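Long-range contacts in ICChI, a glycosylated chitinase (Ipomoea carnea, PDB 6IDN), which hydrolyses chitin as a glycosylated plant enzyme of glycoside hydrolase family 18 and also has lysozyme activity: residues W7-E13 / N45-H49; K58-I64 / S111-E117. All coordinates share one frame; numbering follows the deposited sequence.

Both contacts are partly buried, on the outer parts of the TIM barrel. Contact 1 joins the loop after strand 2-7 to the loop after strand 43-44. Contact 2 joins the N-terminal part of helix 60-69 to the loop before strand 121-126. In contact 1 a histidine is sandwiched by a tryptophan and a glycine and hydrogen-bonded at its edge to a glutamate. This grip involves the buried W7, G8 and E13, and N45 carries a glycan. In contact 2 a lysine binds the R112-G115 turn and a serine the backbone after it. Buried leucines and an isoleucine adjoin more exposed polar ends, S111 and the calcium-binding D116. L46 touches L60 and L114 of contact 2, and W7 touches L60.

Contact 1 of 2, residues W7-E13 / N45-H49; sequences WGQDGGE and NLTKH. With NAG (2-acetamido-2-deoxy-beta-D-glucopyranose), chain B.
H49 lies between W7 and G11, one on each face of its imidazole ring. CZ2 of W7 sits over the centre of one face, 3.4 Å from CE1 of H49. The tryptophan six-membered ring and the imidazole are tilted by 31°, so the pair is oblique and not a regular stack. On the opposite face CA of G11 makes a CH-pi contact, 3.8 Å from the ring centroid and almost on the ring normal. The first torsion of H49 (chi1 -76°) sets CG anti to the carbonyl carbon and carries the ring into this slot.

One polar bond meets the ring at its edge. NE2 of H49 donates to OE2 of E13 at 2.7 Å, with a nearly straight N-H...O angle of 168°. The carboxylate is almost coplanar with the ring and uses its anti lone pair. Other polar pairs lie away from the ring. The same OE2 accepts from the backbone N of G8 at 2.8 Å, this time from above the carboxylate plane. OG1 of T47 approaches O of G8 at 3.0 Å.

Two turns shape the segments. D10 to E13 form a type I beta turn, and L46 to H49 a type II' turn. N45 OD1 accepts from N of T47 at 2.8 Å in an Asx turn. ND2 of N45 bears the first N-acetylglucosamine by a covalent bond to C1, the N-linked glycan of this loop. Nearby, CG2 of T47 packs on OE1 of Q9 at 3.5 Å, and NE2 of Q9 is hydrogen-bonded to O of G31.

With two donors on one carboxylate oxygen, E13 ties the histidine of one loop to the backbone of the other. The carboxylate would probably stabilise a proton on NE2, while the W7 ring and G11 on the two faces, with the bond to E13, restrict the rotation of the imidazole.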
ATOM      1  N   TRP A   7       1.034   4.583   6.810  1.00 18.78           N
ATOM      2  CA  TRP A   7       0.955   5.722   7.708  1.00 18.99           C
ATOM      3  C   TRP A   7      -0.334   6.472   7.416  1.00 21.69           C
ATOM      4  O   TRP A   7      -0.811   6.493   6.278  1.00 19.98           O
ATOM      5  CB  TRP A   7       2.173   6.643   7.537  1.00 23.03           C
ATOM      6  CG  TRP A   7       2.146   7.923   8.335  1.00 23.39           C
ATOM      7  CD1 TRP A   7       2.747   8.141   9.532  1.00 23.14           C
ATOM      8  CD2 TRP A   7       1.519   9.171   7.969  1.00 24.43           C
ATOM      9  NE1 TRP A   7       2.531   9.443   9.953  1.00 24.97           N
ATOM     10  CE2 TRP A   7       1.778  10.088   9.005  1.00 29.92           C
ATOM     11  CE3 TRP A   7       0.764   9.592   6.869  1.00 27.71           C
ATOM     12  CZ2 TRP A   7       1.305  11.393   8.973  1.00 32.15           C
ATOM     13  CZ3 TRP A   7       0.294  10.888   6.840  1.00 26.93           C
ATOM     14  CH2 TRP A   7       0.567  11.773   7.883  1.00 27.90           C
ATOM     15  N   GLY A   8      -0.912   7.058   8.460  1.00 23.09           N
ATOM     16  CA  GLY A   8      -2.075   7.906   8.286  1.00 23.52           C
ATOM     17  C   GLY A   8      -3.238   7.600   9.206  1.00 26.60           C
ATOM     18  O   GLY A   8      -4.075   8.471   9.451  1.00 26.81           O
ATOM     19  N   GLN A   9      -3.313   6.374   9.727  1.00 26.34           N
ATOM     20  CA  GLN A   9      -4.528   5.915  10.381  1.00 25.37           C
ATOM     21  C   GLN A   9      -4.444   5.929  11.906  1.00 27.12           C
ATOM     22  O   GLN A   9      -5.315   5.350  12.569  1.00 29.87           O
ATOM     23  CB  GLN A   9      -4.897   4.522   9.869  1.00 23.99           C
ATOM     24  CG  GLN A   9      -5.462   4.529   8.448  1.00 24.16           C
ATOM     25  CD  GLN A   9      -6.693   5.398   8.347  1.00 27.99           C
ATOM     26  OE1 GLN A   9      -7.726   5.095   8.952  1.00 31.15           O
ATOM     27  NE2 GLN A   9      -6.587   6.515   7.613  1.00 24.33           N
ATOM     28  N   ASP A  10      -3.452   6.608  12.481  1.00 30.06           N
ATOM     29  CA  ASP A  10      -3.463   6.897  13.912  1.00 28.84           C
ATOM     30  C   ASP A  10      -2.654   8.161  14.165  1.00 28.61           C
ATOM     31  O   ASP A  10      -1.443   8.186  13.921  1.00 32.03           O
ATOM     32  CB  ASP A  10      -2.915   5.718  14.727  1.00 29.25           C
ATOM     33  CG  ASP A  10      -3.287   5.813  16.194  1.00 42.40           C
ATOM     34  OD1 ASP A  10      -2.957   6.840  16.829  1.00 40.77           O
ATOM     35  OD2 ASP A  10      -3.911   4.861  16.715  1.00 43.94           O
ATOM     36  N   GLY A  11      -3.324   9.213  14.646  1.00 30.41           N
ATOM     37  CA  GLY A  11      -2.687  10.511  14.820  1.00 32.97           C
ATOM     38  C   GLY A  11      -1.509  10.513  15.774  1.00 37.65           C
ATOM     39  O   GLY A  11      -0.684  11.431  15.724  1.00 37.16           O
ATOM     40  N   GLY A  12      -1.404   9.507  16.637  1.00 35.96           N
ATOM     41  CA  GLY A  12      -0.281   9.385  17.542  1.00 34.76           C
ATOM     42  C   GLY A  12       0.899   8.584  17.035  1.00 39.27           C
ATOM     43  O   GLY A  12       1.856   8.371  17.789  1.00 39.02           O
ATOM     44  N   GLU A  13       0.878   8.134  15.780  1.00 31.35           N
ATOM     45  CA  GLU A  13       1.973   7.318  15.268  1.00 29.48           C
ATOM     46  C   GLU A  13       3.192   8.135  14.873  1.00 37.15           C
ATOM     47  O   GLU A  13       4.175   7.558  14.398  1.00 30.02           O
ATOM     48  CB  GLU A  13       1.504   6.486  14.073  1.00 27.02           C
ATOM     49  CG  GLU A  13       1.303   7.284  12.792  1.00 29.88           C
ATOM     50  CD  GLU A  13       0.333   6.604  11.862  1.00 32.29           C
ATOM     51  OE1 GLU A  13       0.337   5.355  11.827  1.00 29.73           O
ATOM     52  OE2 GLU A  13      -0.437   7.307  11.167  1.00 26.71           O
ATOM     53  N   ASN A  45      -8.955  10.357   4.377  1.00 25.46           N
ATOM     54  CA  ASN A  45      -9.016  10.198   5.826  1.00 26.05           C
ATOM     55  C   ASN A  45      -7.595   9.995   6.326  1.00 28.24           C
ATOM     56  O   ASN A  45      -6.975   8.968   6.033  1.00 25.79           O
ATOM     57  CB  ASN A  45      -9.904   9.007   6.184  1.00 28.41           C
ATOM     58  CG  ASN A  45     -10.102   8.830   7.674  1.00 34.85           C
ATOM     59  OD1 ASN A  45      -9.161   8.906   8.471  1.00 32.89           O
ATOM     60  ND2 ASN A  45     -11.344   8.589   8.060  1.00 30.70           N
ATOM     61  N   LEU A  46      -7.074  10.965   7.069  1.00 27.55           N
ATOM     62  CA  LEU A  46      -5.785  10.824   7.735  1.00 27.48           C
ATOM     63  C   LEU A  46      -5.979  10.859   9.245  1.00 32.41           C
ATOM     64  O   LEU A  46      -5.142  11.376   9.987  1.00 31.15           O
ATOM     65  CB  LEU A  46      -4.806  11.902   7.275  1.00 29.06           C
ATOM     66  CG  LEU A  46      -4.500  11.908   5.772  1.00 25.89           C
ATOM     67  CD1 LEU A  46      -3.477  12.970   5.389  1.00 27.84           C
ATOM     68  CD2 LEU A  46      -4.043  10.514   5.309  1.00 23.06           C
ATOM     69  N   THR A  47      -7.089  10.261   9.693  1.00 30.29           N
ATOM     70  CA  THR A  47      -7.580  10.269  11.068  1.00 32.79           C
ATOM     71  C   THR A  47      -7.276  11.601  11.746  1.00 35.64           C
ATOM     72  O   THR A  47      -7.697  12.652  11.245  1.00 36.83           O
ATOM     73  CB  THR A  47      -7.029   9.072  11.863  1.00 35.21           C
ATOM     74  OG1 THR A  47      -5.597   9.100  11.908  1.00 33.03           O
ATOM     75  CG2 THR A  47      -7.479   7.773  11.207  1.00 32.18           C
ATOM     76  N   LYS A  48      -6.563  11.590  12.870  1.00 36.92           N
ATOM     77  CA  LYS A  48      -6.369  12.827  13.620  1.00 39.98           C
ATOM     78  C   LYS A  48      -5.076  13.552  13.263  1.00 39.64           C
ATOM     79  O   LYS A  48      -4.700  14.494  13.962  1.00 42.12           O
ATOM     80  CB  LYS A  48      -6.411  12.559  15.130  1.00 42.18           C
ATOM     81  CG  LYS A  48      -7.428  11.512  15.585  1.00 51.60           C
ATOM     82  CD  LYS A  48      -8.860  11.787  15.122  1.00 47.41           C
ATOM     83  CE  LYS A  48      -9.762  10.596  15.484  1.00 42.81           C
ATOM     84  NZ  LYS A  48     -11.227  10.878  15.316  1.00 44.49           N
ATOM     85  N   HIS A  49      -4.389  13.144  12.198  1.00 36.83           N
ATOM     86  CA  HIS A  49      -3.209  13.882  11.757  1.00 36.70           C
ATOM     87  C   HIS A  49      -3.582  15.289  11.310  1.00 38.59           C
ATOM     88  O   HIS A  49      -2.993  16.276  11.763  1.00 40.71           O
ATOM     89  CB  HIS A  49      -2.517  13.139  10.616  1.00 33.47           C
ATOM     90  CG  HIS A  49      -1.729  11.947  11.060  1.00 31.94           C
ATOM     91  ND1 HIS A  49      -0.573  12.056  11.799  1.00 32.79           N
ATOM     92  CD2 HIS A  49      -1.909  10.622  10.837  1.00 29.74           C
ATOM     93  CE1 HIS A  49      -0.086  10.852  12.033  1.00 40.03           C
ATOM     94  NE2 HIS A  49      -0.877   9.964  11.458  1.00 29.36           N
TER
HETATM   95  C1  NAG B   1     -11.677   8.369   9.431  1.00 27.84           C
HETATM   96  C2  NAG B   1     -13.066   8.904   9.742  1.00 27.79           C
HETATM   97  C3  NAG B   1     -13.463   8.550  11.177  1.00 28.41           C
HETATM   98  C4  NAG B   1     -13.321   7.049  11.397  1.00 30.46           C
HETATM   99  C5  NAG B   1     -11.907   6.606  11.028  1.00 35.50           C
HETATM  100  C6  NAG B   1     -11.691   5.116  11.135  1.00 34.38           C
HETATM  101  C7  NAG B   1     -13.937  10.899   8.599  1.00 49.31           C
HETATM  102  C8  NAG B   1     -13.882  12.394   8.507  1.00 51.06           C
HETATM  103  N2  NAG B   1     -13.139  10.340   9.516  1.00 35.82           N
HETATM  104  O3  NAG B   1     -14.813   8.938  11.402  1.00 36.71           O
HETATM  105  O4  NAG B   1     -13.586   6.712  12.755  1.00 30.18           O
HETATM  106  O5  NAG B   1     -11.643   6.961   9.666  1.00 33.07           O
HETATM  107  O6  NAG B   1     -12.545   4.415  10.241  1.00 41.00           O
HETATM  108  O7  NAG B   1     -14.672  10.228   7.876  1.00 47.15           O

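Contact 2 of 2, residues K58-I64 / S111-E117; sequences KFLSSEI and SRPLGDE. With CA (calcium ion), chain F.
The N-terminal part of helix 60-69 packs here on the loop that precedes strand 121-126, a part of the TIM barrel surface next to a calcium site. K58 reaches along the R112-G115 turn. Its NZ donates to O of R112 at 2.6 Å and to OG of S111 at 2.9 Å. The ammonium comes from above the carbonyl plane of R112, 45° out of it. N of G115 bonds to the same oxygen from the opposite face and closes the type I beta turn, so two donors grip this carbonyl.

Further along, S61 points its hydroxyl at the loop. OG lies anti to the backbone N (chi1 -156°), and N of E117 donates to it at 2.7 Å. G115 passes close to K58 and S61, with its CA 4.2 Å from CA of K58. NE of R112 donates to O of G115 at 2.9 Å, with the acceptor in the guanidinium plane. The side chain of R112 thus holds its own loop in shape.

In this packing of helix on loop, the apolar side chains pack beside the polar bonds. CD1 of L60 meets CD2 of L114 at 3.7 Å, the two side chains side by side and pointing the same way. I64 crosses L114 at about a right angle, and its CG2 touches CG of E117 at 3.8 Å. The carboxylate of E117 turns away to a salt bridge with K68.

On the exposed side, OD1 of D116 binds the calcium ion at 2.7 Å, and Q108 supplies another ligand.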
ATOM      1  N   LYS A  58      -2.254  20.668   3.725  1.00 38.65           N
ATOM      2  CA  LYS A  58      -1.323  21.083   2.684  1.00 37.69           C
ATOM      3  C   LYS A  58       0.112  21.150   3.189  1.00 41.92           C
ATOM      4  O   LYS A  58       1.045  21.034   2.388  1.00 36.93           O
ATOM      5  CB  LYS A  58      -1.757  22.430   2.104  1.00 41.40           C
ATOM      6  CG  LYS A  58      -2.954  22.327   1.167  1.00 40.04           C
ATOM      7  CD  LYS A  58      -3.036  23.536   0.247  1.00 44.06           C
ATOM      8  CE  LYS A  58      -4.429  23.697  -0.307  1.00 52.82           C
ATOM      9  NZ  LYS A  58      -4.695  22.675  -1.345  1.00 46.26           N
ATOM     10  N   PHE A  59       0.307  21.303   4.501  1.00 39.75           N
ATOM     11  CA  PHE A  59       1.647  21.287   5.074  1.00 42.84           C
ATOM     12  C   PHE A  59       2.394  19.994   4.773  1.00 38.24           C
ATOM     13  O   PHE A  59       3.629  19.971   4.845  1.00 39.57           O
ATOM     14  CB  PHE A  59       1.574  21.491   6.595  1.00 47.75           C
ATOM     15  CG  PHE A  59       1.124  20.264   7.353  1.00 40.80           C
ATOM     16  CD1 PHE A  59      -0.223  20.018   7.558  1.00 40.86           C
ATOM     17  CD2 PHE A  59       2.049  19.364   7.861  1.00 40.57           C
ATOM     18  CE1 PHE A  59      -0.639  18.893   8.245  1.00 39.65           C
ATOM     19  CE2 PHE A  59       1.639  18.232   8.542  1.00 39.17           C
ATOM     20  CZ  PHE A  59       0.293  17.997   8.738  1.00 38.34           C
ATOM     21  N   LEU A  60       1.679  18.913   4.462  1.00 34.84           N
ATOM     22  CA  LEU A  60       2.348  17.632   4.266  1.00 32.25           C
ATOM     23  C   LEU A  60       3.278  17.653   3.062  1.00 31.87           C
ATOM     24  O   LEU A  60       4.213  16.848   3.000  1.00 29.80           O
ATOM     25  CB  LEU A  60       1.312  16.517   4.114  1.00 32.21           C
ATOM     26  CG  LEU A  60       0.773  15.964   5.436  1.00 40.16           C
ATOM     27  CD1 LEU A  60      -0.343  14.962   5.171  1.00 37.51           C
ATOM     28  CD2 LEU A  60       1.892  15.322   6.259  1.00 36.49           C
ATOM     29  N   SER A  61       3.033  18.559   2.115  1.00 33.41           N
ATOM     30  CA  SER A  61       3.896  18.714   0.947  1.00 31.31           C
ATOM     31  C   SER A  61       5.369  18.763   1.341  1.00 34.36           C
ATOM     32  O   SER A  61       6.208  18.075   0.750  1.00 31.67           O
ATOM     33  CB  SER A  61       3.494  19.986   0.197  1.00 35.19           C
ATOM     34  OG  SER A  61       3.860  19.930  -1.166  1.00 50.94           O
ATOM     35  N   SER A  62       5.705  19.582   2.339  1.00 36.08           N
ATOM     36  CA  SER A  62       7.104  19.729   2.721  1.00 35.75           C
ATOM     37  C   SER A  62       7.665  18.434   3.294  1.00 35.60           C
ATOM     38  O   SER A  62       8.842  18.118   3.085  1.00 34.80           O
ATOM     39  CB  SER A  62       7.257  20.870   3.730  1.00 38.68           C
ATOM     40  OG  SER A  62       7.014  22.132   3.120  1.00 59.76           O
ATOM     41  N   GLU A  63       6.840  17.673   4.018  1.00 32.91           N
ATOM     42  CA  GLU A  63       7.312  16.419   4.595  1.00 31.71           C
ATOM     43  C   GLU A  63       7.410  15.329   3.532  1.00 29.42           C
ATOM     44  O   GLU A  63       8.343  14.516   3.557  1.00 29.80           O
ATOM     45  CB  GLU A  63       6.392  15.997   5.746  1.00 32.33           C
ATOM     46  CG  GLU A  63       6.244  17.100   6.802  1.00 34.40           C
ATOM     47  CD  GLU A  63       5.604  16.653   8.108  1.00 40.08           C
ATOM     48  OE1 GLU A  63       5.545  15.437   8.374  1.00 36.55           O
ATOM     49  OE2 GLU A  63       5.175  17.538   8.884  1.00 37.34           O
ATOM     50  N   ILE A  64       6.469  15.309   2.585  1.00 28.90           N
ATOM     51  CA  ILE A  64       6.575  14.403   1.441  1.00 31.75           C
ATOM     52  C   ILE A  64       7.850  14.706   0.663  1.00 35.18           C
ATOM     53  O   ILE A  64       8.632  13.808   0.331  1.00 28.04           O
ATOM     54  CB  ILE A  64       5.324  14.520   0.548  1.00 27.06           C
ATOM     55  CG1 ILE A  64       4.066  14.065   1.301  1.00 25.57           C
ATOM     56  CG2 ILE A  64       5.484  13.707  -0.744  1.00 31.36           C
ATOM     57  CD1 ILE A  64       2.762  14.538   0.653  1.00 25.12           C
ATOM     58  N   SER A 111      -7.580  22.469  -5.939  1.00 23.31           N
ATOM     59  CA  SER A 111      -6.995  22.439  -4.599  1.00 27.94           C
ATOM     60  C   SER A 111      -6.474  21.034  -4.338  1.00 28.77           C
ATOM     61  O   SER A 111      -7.266  20.089  -4.245  1.00 25.03           O
ATOM     62  CB  SER A 111      -8.019  22.855  -3.550  1.00 32.63           C
ATOM     63  OG  SER A 111      -7.480  22.712  -2.247  1.00 31.77           O
ATOM     64  N   ARG A 112      -5.153  20.894  -4.229  1.00 23.77           N
ATOM     65  CA  ARG A 112      -4.551  19.592  -3.956  1.00 21.49           C
ATOM     66  C   ARG A 112      -4.524  19.349  -2.453  1.00 27.20           C
ATOM     67  O   ARG A 112      -3.986  20.186  -1.713  1.00 29.59           O
ATOM     68  CB  ARG A 112      -3.150  19.519  -4.533  1.00 21.99           C
ATOM     69  CG  ARG A 112      -3.109  19.539  -6.074  1.00 20.09           C
ATOM     70  CD  ARG A 112      -1.694  19.625  -6.617  1.00 22.53           C
ATOM     71  NE  ARG A 112      -0.828  18.602  -6.036  1.00 20.73           N
ATOM     72  CZ  ARG A 112      -0.580  17.422  -6.600  1.00 20.26           C
ATOM     73  NH1 ARG A 112      -1.130  17.092  -7.778  1.00 18.55           N
ATOM     74  NH2 ARG A 112       0.227  16.567  -5.983  1.00 18.84           N
ATOM     75  N   PRO A 113      -5.106  18.249  -1.960  1.00 25.11           N
ATOM     76  CA  PRO A 113      -5.272  18.080  -0.507  1.00 33.24           C
ATOM     77  C   PRO A 113      -3.976  18.079   0.280  1.00 29.99           C
ATOM     78  O   PRO A 113      -3.976  18.528   1.431  1.00 28.36           O
ATOM     79  CB  PRO A 113      -5.992  16.730  -0.398  1.00 31.96           C
ATOM     80  CG  PRO A 113      -6.733  16.596  -1.691  1.00 32.61           C
ATOM     81  CD  PRO A 113      -5.813  17.210  -2.724  1.00 27.80           C
ATOM     82  N   LEU A 114      -2.879  17.572  -0.285  1.00 25.98           N
ATOM     83  CA  LEU A 114      -1.609  17.497   0.428  1.00 26.85           C
ATOM     84  C   LEU A 114      -0.576  18.476  -0.121  1.00 32.22           C
ATOM     85  O   LEU A 114       0.628  18.275   0.074  1.00 28.21           O
ATOM     86  CB  LEU A 114      -1.055  16.069   0.377  1.00 25.65           C
ATOM     87  CG  LEU A 114      -2.032  14.958   0.761  1.00 23.99           C
ATOM     88  CD1 LEU A 114      -1.367  13.583   0.631  1.00 23.49           C
ATOM     89  CD2 LEU A 114      -2.555  15.160   2.181  1.00 28.44           C
ATOM     90  N   GLY A 115      -1.017  19.530  -0.811  1.00 29.04           N
ATOM     91  CA  GLY A 115      -0.090  20.516  -1.330  1.00 30.18           C
ATOM     92  C   GLY A 115       0.493  20.137  -2.676  1.00 26.87           C
ATOM     93  O   GLY A 115       0.067  19.188  -3.338  1.00 26.94           O
ATOM     94  N   ASP A 116       1.528  20.884  -3.073  1.00 28.26           N
ATOM     95  CA  ASP A 116       2.019  20.806  -4.445  1.00 32.01           C
ATOM     96  C   ASP A 116       2.908  19.601  -4.732  1.00 31.10           C
ATOM     97  O   ASP A 116       3.013  19.204  -5.899  1.00 28.05           O
ATOM     98  CB  ASP A 116       2.783  22.080  -4.796  1.00 34.87           C
ATOM     99  CG  ASP A 116       2.038  22.949  -5.793  1.00 44.04           C
ATOM    100  OD1 ASP A 116       0.849  22.672  -6.079  1.00 43.76           O
ATOM    101  OD2 ASP A 116       2.637  23.931  -6.268  1.00 36.88           O
ATOM    102  N   GLU A 117       3.556  19.013  -3.728  1.00 27.60           N
ATOM    103  CA  GLU A 117       4.493  17.926  -4.004  1.00 25.32           C
ATOM    104  C   GLU A 117       3.772  16.687  -4.535  1.00 23.66           C
ATOM    105  O   GLU A 117       2.800  16.215  -3.933  1.00 29.05           O
ATOM    106  CB  GLU A 117       5.285  17.578  -2.743  1.00 27.43           C
ATOM    107  CG  GLU A 117       6.422  16.605  -2.990  1.00 32.14           C
ATOM    108  CD  GLU A 117       7.582  17.232  -3.751  1.00 34.12           C
ATOM    109  OE1 GLU A 117       7.741  18.467  -3.710  1.00 33.05           O
ATOM    110  OE2 GLU A 117       8.338  16.486  -4.404  1.00 36.32           O
TER
HETATM  111 CA    CA F 314       1.220  22.073  -8.732  1.00 22.01          CA